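Local coordinates for protein L-ribulose 3-epimerase (Mesorhizobium loti, PDB 3VYL) that catalyses the epimerisation of ketoses at carbon 3, with L-ribulose handled efficiently and D-psicose and D-tagatose less so, and binds manganese in a TIM barrel, at residues A2-H7 with A30-I35; L146-R151 with L177-F182; V205-S210 with D236-E241; E209-F214 with R260-D265. All blocks are in the same frame, centred on the assembly; numbering follows the deposited sequence.

Contact 1 (A2-H7 with A30-I35); sequences ARIGIH and AGFDLI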
# COMPACT_ATOMS: atom_id res chain seq x y z
N ALA A 2 -9.53 -22.44 -15.99
CA ALA A 2 -9.94 -21.07 -16.08
C ALA A 2 -9.31 -20.29 -17.21
O ALA A 2 -8.21 -20.54 -17.63
CB ALA A 2 -9.69 -20.40 -14.78
N ARG A 3 -10.04 -19.29 -17.64
CA ARG A 3 -9.68 -18.49 -18.77
C ARG A 3 -9.34 -17.13 -18.31
O ARG A 3 -9.78 -16.72 -17.31
CB ARG A 3 -10.84 -18.43 -19.73
CG ARG A 3 -10.75 -19.53 -20.75
CD ARG A 3 -9.30 -19.93 -20.72
NE ARG A 3 -8.87 -20.58 -21.93
CZ ARG A 3 -8.48 -21.84 -21.98
NH1 ARG A 3 -8.49 -22.59 -20.90
NH2 ARG A 3 -8.06 -22.33 -23.13
N ILE A 4 -8.47 -16.47 -19.03
CA ILE A 4 -8.22 -15.10 -18.78
C ILE A 4 -8.75 -14.41 -19.99
O ILE A 4 -8.31 -14.61 -21.07
CB ILE A 4 -6.74 -14.83 -18.61
CG1 ILE A 4 -6.26 -15.61 -17.42
CG2 ILE A 4 -6.49 -13.38 -18.31
CD1 ILE A 4 -5.04 -15.03 -16.79
N GLY A 5 -9.76 -13.62 -19.76
CA GLY A 5 -10.44 -12.97 -20.87
C GLY A 5 -10.21 -11.48 -21.03
O GLY A 5 -9.43 -10.86 -20.31
N ILE A 6 -10.92 -10.91 -22.00
CA ILE A 6 -10.88 -9.49 -22.31
C ILE A 6 -12.25 -9.14 -22.90
O ILE A 6 -12.86 -9.95 -23.59
CB ILE A 6 -9.72 -9.16 -23.28
CG1 ILE A 6 -9.56 -7.65 -23.46
CG2 ILE A 6 -9.89 -9.89 -24.61
CD1 ILE A 6 -8.30 -7.24 -24.21
N HIS A 7 -12.75 -7.95 -22.61
CA HIS A 7 -14.04 -7.50 -23.13
C HIS A 7 -13.90 -7.07 -24.56
O HIS A 7 -12.98 -6.32 -24.91
CB HIS A 7 -14.59 -6.37 -22.29
CG HIS A 7 -16.06 -6.14 -22.46
ND1 HIS A 7 -16.95 -6.32 -21.46
CD2 HIS A 7 -16.81 -5.76 -23.58
CE1 HIS A 7 -18.19 -6.06 -21.91
NE2 HIS A 7 -18.10 -5.73 -23.21
N ALA A 30 -2.94 -10.88 -28.46
CA ALA A 30 -2.68 -10.27 -27.16
C ALA A 30 -2.38 -11.32 -26.09
O ALA A 30 -1.83 -11.00 -25.04
CB ALA A 30 -3.85 -9.40 -26.75
N GLY A 31 -2.77 -12.57 -26.35
CA GLY A 31 -2.47 -13.67 -25.44
C GLY A 31 -3.60 -14.09 -24.52
O GLY A 31 -3.39 -14.87 -23.59
N PHE A 32 -4.80 -13.58 -24.78
CA PHE A 32 -5.95 -13.92 -23.97
C PHE A 32 -6.59 -15.18 -24.51
O PHE A 32 -6.34 -15.54 -25.65
CB PHE A 32 -6.94 -12.76 -23.97
CG PHE A 32 -6.48 -11.56 -23.20
CD1 PHE A 32 -6.83 -11.41 -21.86
CD2 PHE A 32 -5.66 -10.60 -23.80
CE1 PHE A 32 -6.39 -10.31 -21.14
CE2 PHE A 32 -5.22 -9.50 -23.08
CZ PHE A 32 -5.58 -9.35 -21.75
N ASP A 33 -7.41 -15.85 -23.72
CA ASP A 33 -8.08 -17.05 -24.22
C ASP A 33 -9.56 -17.14 -23.84
O ASP A 33 -10.16 -18.22 -23.84
CB ASP A 33 -7.30 -18.33 -23.89
CG ASP A 33 -6.78 -18.35 -22.47
OD1 ASP A 33 -7.60 -18.16 -21.54
OD2 ASP A 33 -5.55 -18.57 -22.30
N LEU A 34 -10.15 -15.99 -23.55
CA LEU A 34 -11.60 -15.85 -23.55
C LEU A 34 -11.96 -14.52 -24.22
O LEU A 34 -11.12 -13.62 -24.31
CB LEU A 34 -12.16 -15.95 -22.14
CG LEU A 34 -13.67 -15.91 -21.96
CD1 LEU A 34 -14.11 -16.95 -20.93
CD2 LEU A 34 -14.13 -14.52 -21.53
N ILE A 35 -13.20 -14.44 -24.71
CA ILE A 35 -13.76 -13.18 -25.21
C ILE A 35 -15.12 -12.94 -24.57
O ILE A 35 -15.94 -13.85 -24.46
CB ILE A 35 -13.84 -13.13 -26.77
CG1 ILE A 35 -14.19 -11.71 -27.28
CG2 ILE A 35 -14.83 -14.14 -27.33
CD1 ILE A 35 -13.11 -10.67 -27.07

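Contact 2 (L146-R151 with L177-F182); sequences LEIVNR and LHLDTF. With MN (manganese (II) ion), chain I.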
# COMPACT_ATOMS: atom_id res chain seq x y z
N LEU A 146 -24.28 -12.14 -11.18
CA LEU A 146 -24.78 -10.81 -10.90
C LEU A 146 -23.65 -9.80 -10.72
O LEU A 146 -22.91 -9.90 -9.73
CB LEU A 146 -25.61 -10.87 -9.63
CG LEU A 146 -27.12 -11.03 -9.73
CD1 LEU A 146 -27.58 -12.02 -10.80
CD2 LEU A 146 -27.68 -11.39 -8.37
N GLU A 147 -23.49 -8.84 -11.65
CA GLU A 147 -22.44 -7.83 -11.48
C GLU A 147 -22.80 -6.83 -10.41
O GLU A 147 -23.91 -6.29 -10.38
CB GLU A 147 -22.00 -7.11 -12.76
CG GLU A 147 -20.62 -6.45 -12.61
CD GLU A 147 -20.05 -5.80 -13.86
OE1 GLU A 147 -20.65 -5.89 -14.94
OE2 GLU A 147 -18.96 -5.19 -13.78
N ILE A 148 -21.84 -6.64 -9.51
CA ILE A 148 -21.93 -5.70 -8.42
C ILE A 148 -21.25 -4.42 -8.88
O ILE A 148 -20.09 -4.43 -9.27
CB ILE A 148 -21.19 -6.26 -7.20
CG1 ILE A 148 -21.68 -7.67 -6.88
CG2 ILE A 148 -21.33 -5.32 -6.00
CD1 ILE A 148 -23.16 -7.78 -6.54
N VAL A 149 -22.00 -3.32 -8.86
CA VAL A 149 -21.51 -2.07 -9.46
C VAL A 149 -21.61 -0.88 -8.52
O VAL A 149 -22.27 -0.95 -7.48
CB VAL A 149 -22.21 -1.76 -10.82
CG1 VAL A 149 -21.90 -2.86 -11.84
CG2 VAL A 149 -23.70 -1.59 -10.65
N ASN A 150 -20.96 0.22 -8.91
CA ASN A 150 -20.93 1.41 -8.08
C ASN A 150 -22.26 2.15 -8.08
O ASN A 150 -23.08 1.97 -8.98
CB ASN A 150 -19.77 2.32 -8.50
CG ASN A 150 -20.05 3.05 -9.80
OD1 ASN A 150 -20.86 3.98 -9.84
ND2 ASN A 150 -19.37 2.64 -10.87
N ARG A 151 -22.46 2.97 -7.05
CA ARG A 151 -23.70 3.71 -6.83
C ARG A 151 -24.28 4.41 -8.07
O ARG A 151 -25.49 4.51 -8.19
CB ARG A 151 -23.49 4.75 -5.74
CG ARG A 151 -22.33 5.69 -6.00
CD ARG A 151 -21.88 6.33 -4.72
NE ARG A 151 -21.36 5.35 -3.77
CZ ARG A 151 -20.91 5.65 -2.55
NH1 ARG A 151 -20.92 6.92 -2.14
NH2 ARG A 151 -20.45 4.70 -1.76
N LEU A 177 -21.86 -14.43 -8.01
CA LEU A 177 -21.41 -13.04 -8.03
C LEU A 177 -20.43 -12.75 -9.15
O LEU A 177 -19.55 -13.56 -9.46
CB LEU A 177 -20.77 -12.63 -6.70
CG LEU A 177 -21.64 -12.50 -5.47
CD1 LEU A 177 -20.74 -12.22 -4.28
CD2 LEU A 177 -22.70 -11.41 -5.64
N HIS A 178 -20.61 -11.57 -9.74
CA HIS A 178 -19.69 -11.02 -10.70
C HIS A 178 -19.15 -9.79 -10.05
O HIS A 178 -19.85 -8.79 -9.87
CB HIS A 178 -20.43 -10.72 -12.01
CG HIS A 178 -19.58 -10.05 -13.07
ND1 HIS A 178 -20.12 -9.54 -14.20
CD2 HIS A 178 -18.22 -9.80 -13.14
CE1 HIS A 178 -19.15 -9.00 -14.95
NE2 HIS A 178 -17.99 -9.15 -14.30
N LEU A 179 -17.89 -9.88 -9.63
CA LEU A 179 -17.19 -8.77 -9.00
C LEU A 179 -16.30 -8.00 -9.99
O LEU A 179 -15.71 -8.60 -10.92
CB LEU A 179 -16.36 -9.30 -7.82
CG LEU A 179 -17.11 -10.01 -6.69
CD1 LEU A 179 -16.13 -10.41 -5.60
CD2 LEU A 179 -18.23 -9.17 -6.10
N ASP A 180 -16.19 -6.69 -9.80
CA ASP A 180 -15.41 -5.85 -10.71
C ASP A 180 -14.53 -4.89 -9.89
O ASP A 180 -15.04 -4.01 -9.19
CB ASP A 180 -16.37 -5.12 -11.65
CG ASP A 180 -15.66 -4.22 -12.66
OD1 ASP A 180 -14.67 -3.56 -12.29
OD2 ASP A 180 -16.13 -4.14 -13.82
N THR A 181 -13.22 -5.05 -10.01
CA THR A 181 -12.28 -4.29 -9.20
C THR A 181 -12.50 -2.77 -9.27
O THR A 181 -12.45 -2.08 -8.24
CB THR A 181 -10.84 -4.64 -9.56
OG1 THR A 181 -10.59 -4.28 -10.92
CG2 THR A 181 -10.58 -6.13 -9.38
N PHE A 182 -12.79 -2.25 -10.46
CA PHE A 182 -13.16 -0.84 -10.64
C PHE A 182 -14.35 -0.43 -9.76
O PHE A 182 -14.32 0.62 -9.12
CB PHE A 182 -13.44 -0.54 -12.12
CG PHE A 182 -14.16 0.77 -12.34
CD1 PHE A 182 -13.46 1.97 -12.32
CD2 PHE A 182 -15.54 0.79 -12.54
CE1 PHE A 182 -14.12 3.16 -12.50
CE2 PHE A 182 -16.20 1.99 -12.72
CZ PHE A 182 -15.49 3.17 -12.71
MN MN I . -17.47 -4.86 -15.21
O HOH W 1 -17.91 -5.45 -8.10
O HOH W 2 -18.87 -3.19 -16.12

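Contact 3 (V205-S210 with D236-E241); sequences VHIGES and DDLSFE. With MN (manganese (II) ion), chain I.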
# COMPACT_ATOMS: atom_id res chain seq x y z
N VAL A 205 -14.97 -12.49 -12.62
CA VAL A 205 -14.26 -11.29 -12.16
C VAL A 205 -13.85 -10.37 -13.31
O VAL A 205 -13.31 -10.84 -14.32
CB VAL A 205 -13.02 -11.64 -11.30
CG1 VAL A 205 -12.11 -10.43 -11.12
CG2 VAL A 205 -13.45 -12.20 -9.95
N HIS A 206 -14.09 -9.07 -13.16
CA HIS A 206 -13.50 -8.08 -14.06
C HIS A 206 -12.31 -7.42 -13.44
O HIS A 206 -12.40 -6.85 -12.35
CB HIS A 206 -14.51 -7.00 -14.43
CG HIS A 206 -15.42 -7.37 -15.58
ND1 HIS A 206 -16.64 -6.81 -15.73
CD2 HIS A 206 -15.25 -8.25 -16.64
CE1 HIS A 206 -17.23 -7.32 -16.83
NE2 HIS A 206 -16.38 -8.20 -17.38
N ILE A 207 -11.18 -7.49 -14.12
CA ILE A 207 -10.01 -6.73 -13.76
C ILE A 207 -10.05 -5.39 -14.51
O ILE A 207 -10.04 -5.36 -15.74
CB ILE A 207 -8.72 -7.52 -14.08
CG1 ILE A 207 -8.68 -8.80 -13.25
CG2 ILE A 207 -7.47 -6.68 -13.83
CD1 ILE A 207 -8.82 -8.62 -11.74
N GLY A 208 -10.10 -4.30 -13.77
CA GLY A 208 -10.10 -2.96 -14.34
C GLY A 208 -9.48 -2.00 -13.35
O GLY A 208 -9.73 -2.11 -12.17
N GLU A 209 -8.67 -1.07 -13.84
CA GLU A 209 -8.02 -0.08 -12.98
C GLU A 209 -9.02 0.98 -12.45
O GLU A 209 -10.12 1.12 -12.99
CB GLU A 209 -6.86 0.58 -13.74
CG GLU A 209 -6.05 1.58 -12.93
CD GLU A 209 -5.46 0.98 -11.67
OE1 GLU A 209 -6.18 0.90 -10.64
OE2 GLU A 209 -4.27 0.59 -11.72
N SER A 210 -8.63 1.70 -11.40
CA SER A 210 -9.49 2.71 -10.77
C SER A 210 -10.09 3.72 -11.75
O SER A 210 -11.25 4.11 -11.61
CB SER A 210 -8.73 3.40 -9.64
OG SER A 210 -7.47 3.93 -10.08
N ASP A 236 -11.80 -19.85 -11.45
CA ASP A 236 -12.73 -19.56 -12.54
C ASP A 236 -12.22 -18.40 -13.39
O ASP A 236 -11.11 -17.90 -13.18
CB ASP A 236 -14.14 -19.28 -11.98
CG ASP A 236 -15.23 -19.91 -12.83
OD1 ASP A 236 -15.11 -19.92 -14.08
OD2 ASP A 236 -16.22 -20.40 -12.25
N ASP A 237 -13.02 -17.98 -14.36
CA ASP A 237 -12.60 -16.98 -15.34
C ASP A 237 -12.53 -15.56 -14.76
O ASP A 237 -13.27 -15.20 -13.84
CB ASP A 237 -13.53 -16.97 -16.56
CG ASP A 237 -13.63 -18.33 -17.24
OD1 ASP A 237 -12.61 -19.05 -17.35
OD2 ASP A 237 -14.74 -18.65 -17.70
N LEU A 238 -11.63 -14.76 -15.33
CA LEU A 238 -11.61 -13.33 -15.06
C LEU A 238 -11.17 -12.59 -16.31
O LEU A 238 -10.37 -13.11 -17.10
CB LEU A 238 -10.72 -12.99 -13.86
CG LEU A 238 -9.26 -13.43 -13.82
CD1 LEU A 238 -8.37 -12.46 -14.58
CD2 LEU A 238 -8.85 -13.49 -12.36
N SER A 239 -11.68 -11.37 -16.49
CA SER A 239 -11.38 -10.64 -17.71
C SER A 239 -10.98 -9.21 -17.50
O SER A 239 -11.46 -8.55 -16.58
CB SER A 239 -12.57 -10.69 -18.66
OG SER A 239 -12.64 -11.98 -19.19
N PHE A 240 -10.10 -8.74 -18.38
CA PHE A 240 -9.66 -7.37 -18.42
C PHE A 240 -10.73 -6.48 -19.05
O PHE A 240 -11.36 -6.87 -20.03
CB PHE A 240 -8.36 -7.28 -19.22
CG PHE A 240 -7.89 -5.89 -19.48
CD1 PHE A 240 -7.73 -4.97 -18.42
CD2 PHE A 240 -7.58 -5.48 -20.77
CE1 PHE A 240 -7.27 -3.69 -18.66
CE2 PHE A 240 -7.13 -4.20 -21.01
CZ PHE A 240 -6.97 -3.30 -19.95
N GLU A 241 -10.92 -5.29 -18.49
CA GLU A 241 -11.98 -4.36 -18.90
C GLU A 241 -11.42 -2.93 -18.93
O GLU A 241 -10.83 -2.46 -17.96
CB GLU A 241 -13.16 -4.47 -17.92
CG GLU A 241 -14.52 -4.00 -18.42
CD GLU A 241 -15.61 -4.03 -17.34
OE1 GLU A 241 -16.78 -3.73 -17.67
OE2 GLU A 241 -15.35 -4.33 -16.17
MN MN I . -17.47 -4.86 -15.21
O HOH W 3 -8.99 -0.89 -16.76
O HOH W 2 -18.87 -3.19 -16.12

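Contact 4 (E209-F214 with R260-D265); sequences ESHRGF and RNLWTD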
# COMPACT_ATOMS: atom_id res chain seq x y z
N GLU A 209 -8.67 -1.07 -13.84
CA GLU A 209 -8.02 -0.08 -12.98
C GLU A 209 -9.02 0.98 -12.45
O GLU A 209 -10.12 1.12 -12.99
CB GLU A 209 -6.86 0.58 -13.74
CG GLU A 209 -6.05 1.58 -12.93
CD GLU A 209 -5.46 0.98 -11.67
OE1 GLU A 209 -6.18 0.90 -10.64
OE2 GLU A 209 -4.27 0.59 -11.72
N SER A 210 -8.63 1.70 -11.40
CA SER A 210 -9.49 2.71 -10.77
C SER A 210 -10.09 3.72 -11.75
O SER A 210 -11.25 4.11 -11.61
CB SER A 210 -8.73 3.40 -9.64
OG SER A 210 -7.47 3.93 -10.08
N HIS A 211 -9.32 4.16 -12.74
CA HIS A 211 -9.85 5.06 -13.76
C HIS A 211 -10.24 4.36 -15.04
O HIS A 211 -10.59 5.01 -16.01
CB HIS A 211 -8.86 6.17 -14.08
CG HIS A 211 -7.44 5.70 -14.22
ND1 HIS A 211 -7.09 4.69 -15.03
CD2 HIS A 211 -6.27 6.15 -13.62
CE1 HIS A 211 -5.76 4.50 -14.95
NE2 HIS A 211 -5.26 5.39 -14.08
N ARG A 212 -10.16 3.02 -15.03
CA ARG A 212 -10.51 2.17 -16.16
C ARG A 212 -9.52 2.23 -17.33
O ARG A 212 -9.83 1.81 -18.44
CB ARG A 212 -11.95 2.44 -16.64
CG ARG A 212 -12.96 1.39 -16.23
CD ARG A 212 -14.34 2.01 -16.05
NE ARG A 212 -15.47 1.06 -15.91
CZ ARG A 212 -15.36 -0.26 -15.87
NH1 ARG A 212 -14.16 -0.83 -15.95
NH2 ARG A 212 -16.44 -1.01 -15.75
N GLY A 213 -8.32 2.73 -17.08
CA GLY A 213 -7.28 2.73 -18.11
C GLY A 213 -6.32 1.55 -17.99
O GLY A 213 -6.73 0.45 -17.64
N PHE A 214 -5.05 1.79 -18.30
CA PHE A 214 -4.02 0.78 -18.12
C PHE A 214 -3.99 0.28 -16.67
O PHE A 214 -4.08 1.07 -15.71
CB PHE A 214 -2.63 1.34 -18.44
CG PHE A 214 -2.23 1.27 -19.89
CD1 PHE A 214 -2.49 2.32 -20.76
CD2 PHE A 214 -1.51 0.18 -20.37
CE1 PHE A 214 -2.08 2.27 -22.09
CE2 PHE A 214 -1.10 0.13 -21.70
CZ PHE A 214 -1.38 1.17 -22.56
N ARG A 260 -12.98 11.03 -21.43
CA ARG A 260 -11.60 11.18 -21.83
C ARG A 260 -11.05 9.79 -22.03
O ARG A 260 -11.47 8.84 -21.36
CB ARG A 260 -10.79 11.96 -20.78
CG ARG A 260 -10.70 11.30 -19.42
CD ARG A 260 -10.21 12.23 -18.33
NE ARG A 260 -10.21 11.49 -17.07
CZ ARG A 260 -9.13 11.01 -16.47
NH1 ARG A 260 -7.92 11.23 -16.97
NH2 ARG A 260 -9.26 10.33 -15.34
N ASN A 261 -10.14 9.67 -22.98
CA ASN A 261 -9.57 8.38 -23.25
C ASN A 261 -8.13 8.29 -22.80
O ASN A 261 -7.29 9.17 -23.08
CB ASN A 261 -9.76 8.01 -24.73
CG ASN A 261 -11.23 7.81 -25.08
OD1 ASN A 261 -12.00 7.29 -24.28
ND2 ASN A 261 -11.61 8.23 -26.29
N LEU A 262 -7.86 7.21 -22.07
CA LEU A 262 -6.61 7.05 -21.35
C LEU A 262 -5.57 6.28 -22.16
O LEU A 262 -4.41 6.21 -21.78
CB LEU A 262 -6.88 6.37 -20.01
CG LEU A 262 -7.37 7.32 -18.91
CD1 LEU A 262 -8.74 7.90 -19.22
CD2 LEU A 262 -7.40 6.58 -17.59
N TRP A 263 -6.01 5.70 -23.27
CA TRP A 263 -5.14 5.01 -24.20
C TRP A 263 -5.61 5.25 -25.60
O TRP A 263 -6.74 5.69 -25.83
CB TRP A 263 -5.09 3.51 -23.89
CG TRP A 263 -6.45 2.87 -23.76
CD1 TRP A 263 -7.18 2.68 -22.60
CD2 TRP A 263 -7.29 2.30 -24.83
NE1 TRP A 263 -8.38 2.05 -22.86
CE2 TRP A 263 -8.51 1.81 -24.17
CE3 TRP A 263 -7.15 2.15 -26.21
CZ2 TRP A 263 -9.53 1.20 -24.89
CZ3 TRP A 263 -8.21 1.55 -26.92
CH2 TRP A 263 -9.37 1.08 -26.27
N THR A 264 -4.74 4.94 -26.56
CA THR A 264 -5.01 5.08 -27.99
C THR A 264 -4.67 3.78 -28.68
O THR A 264 -5.28 3.43 -29.69
CB THR A 264 -4.14 6.17 -28.62
OG1 THR A 264 -2.80 6.06 -28.12
CG2 THR A 264 -4.68 7.56 -28.29
N ASP A 265 -3.70 3.06 -28.13
CA ASP A 265 -3.19 1.83 -28.72
C ASP A 265 -3.67 0.63 -27.92
O ASP A 265 -3.06 0.27 -26.91
CB ASP A 265 -1.66 1.90 -28.75
CG ASP A 265 -1.02 0.65 -29.34
OD1 ASP A 265 0.23 0.59 -29.31
OD2 ASP A 265 -1.74 -0.26 -29.82

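Contact 1 (A2-H7 with A30-I35)
Ile6 lies over one face of the Phe32 ring, where the first beta-alpha-beta unit of the TIM barrel closes. Strands 4-7 and 34-37 run side by side, and helix 17-30 links them. The Ile6 CB atom sits 4.0 Å from the centroid of the Phe32 ring, 13° off its normal, which makes a CH-pi contact. The two side chains cross at about a right angle. CG1 of Ile6 is anti to the backbone N (chi1 -172°), and this carries CD1 on to Phe32 CE2, 4.0 Å away. CG2 of Ile4 meets the same ring at CD1. Phe32 also touches Thr27 of helix 17-30 and Arg274 of helix 266-292.

Arg3 NE donates to Asp33 O at 3.3 Å, from well above the carbonyl plane. The same NE forms a salt bridge with Asp33 OD1, whose place is less sure. The guanidinium and carboxylate planes stand 64° apart. With an alanine here, Asp33 O would probably lose its NE donor and the carboxylate its positive mate.

Gly31, the first residue past helix 17-30, has positive phi and forms a Schellman motif. Beyond it the chain pairs with Ile4: Asp33 N donates to Ile4 O at 3.1 Å, and Leu34 N adds a weak bond to the same oxygen.

Contact 2 (L146-R151 with L177-F182)
The Glu147 side chain overlaps one face of the His178 ring. Its CG lies 3.7 Å from the ring centroid, 18° off the normal, in a CH-pi contact. The carboxylate continues the stack, tilted 25° from the ring. CG is anti to the backbone N and the chain stays extended (chi2 175°), which carries OE2 past the ring to manganese. Asp180 reaches the same ion from the neighbouring strand. Glu147 OE2 and Asp180 OD2 each bind manganese at 2.1 Å, and their carboxylates are nearly coplanar. The other Asp180 oxygen, OD1, caps helix 181-187 through a weak bond from Phe182 N. An alanine in place of His178 would probably remove the flat surface under Glu147 and leave its carboxylate freer to turn away from the metal.

Behind this face, Ile148 CD1 packs on Leu177 CD2 at 3.8 Å, facing helix 160-170. The backbones are joined by His178 N to Leu146 O at 2.8 Å and Ile148 N to His178 O at 3.0 Å. Where the strands part, water 1 bridges Ile148 O and Asp180 N. Metal ligands at the C-terminal ends of parallel strands are consistent with the active-site end of a xylose isomerase-like TIM barrel.

Contact 3 (V205-S210 with D236-E241)
Glu241 brings its carboxylate over one face of the His206 ring, near the rim, with the two planes 49° apart. The ligand atoms converge on manganese: His206 ND1 binds at 2.2 Å and Glu241 OE2 at 2.4 Å. Beyond CG the glutamate chain is extended (chi2 -175°), which carries the carboxylate out to the ion. The ring is also held at its far end, where His206 NE2 is hydrogen-bonded to Glu36.

On the opposite face of the sheet, Val205 and Leu238 lie side by side and point the same way, CB to CB 3.7 Å. Ile207 slants across Leu238, and its CG1 meets Leu238 CD1. Helix 266-292 packs on this layer through Ile277.

Three good backbone bonds tie the parallel strands: Ser239 N to Val205 O, Ile207 N to Ser239 O, and Glu241 N to Ile207 O at 2.9 Å. Beyond them water 3 bridges Glu209 N and Glu241 O.

His206 ND1 and Glu241 OE2 come within 2.8 Å without a hydrogen bond, because both bind the metal. Glu241 OE1 stands farther off, 2.8 Å from manganese, and also accepts from water 2, itself a manganese ligand. Both carboxylate oxygens are thus turned to the ion.

Contact 4 (E209-F214 with R260-D265)
The His211 ring has Leu262 CD2 over one face, and at its edge, in the ring plane, lies Gly213 N. The guanidinium of Arg260 carries the other methyl of the same leucine, CD1, over one of its faces, 4.1 Å above the plane and toward the rim. Leu262 is thus a wedge between two flat groups. The Phe214 ring has Leu262 O at its edge, and the indole of Trp263 has Gly213 CA at its own. These residues belong to two loops of the TIM barrel. Loop 209-214 follows strand 202-207. Loop 260-265 precedes helix 266-292.

No hydrogen bond crosses between the loops. The join is made by packing. Over the His211 ring, Leu262 CD2 lies near ND1. Phe214 slants past Trp263, and its CE1 reaches Trp263 CB at 3.7 Å. Gly213 CA packs on Leu262 CD2 at 3.9 Å; a side chain here would probably crowd it.

The polar ends find partners beyond the two loops. Trp263 NE1 bonds to Ser242 OG, and Arg260 forms a salt bridge with Glu187 of the second subunit. Leu290 of the third subunit packs on both His211 and Leu262, which places this contact at a subunit interface.

Loop 209-214 is itself folded tightly. A type I turn runs from Glu209 to Arg212 and is closed by Arg212 N to Glu209 O at 2.8 Å. His211 NE2 is tied to Thr217 O. At the other ring nitrogen, Gly213 N donates to His211 ND1 at 3.1 Å, only 2° out of the ring plane.

In the fold
Contacts 1, 2 and 3 each join neighbouring strands of the eight-stranded parallel barrel. They follow in that order along the chain. Contact 4 starts in the same stretch as contact 3, sharing Glu209 and Ser210, and lies in loops that follow strand 202-207 and precede helix 266-292, its centre about 14 Å from that of contact 3. Contacts 2 and 3 have centres about 10 Å apart and together supply all four protein ligands of one manganese ion. Contact 1 touches contact 3 because strand 4-7 pairs with strand 238-240, closing the barrel. Contacts 2 and 4 both meet the second subunit, and contact 4 also a third, so subunit interfaces lie near the metal-site end of the barrel.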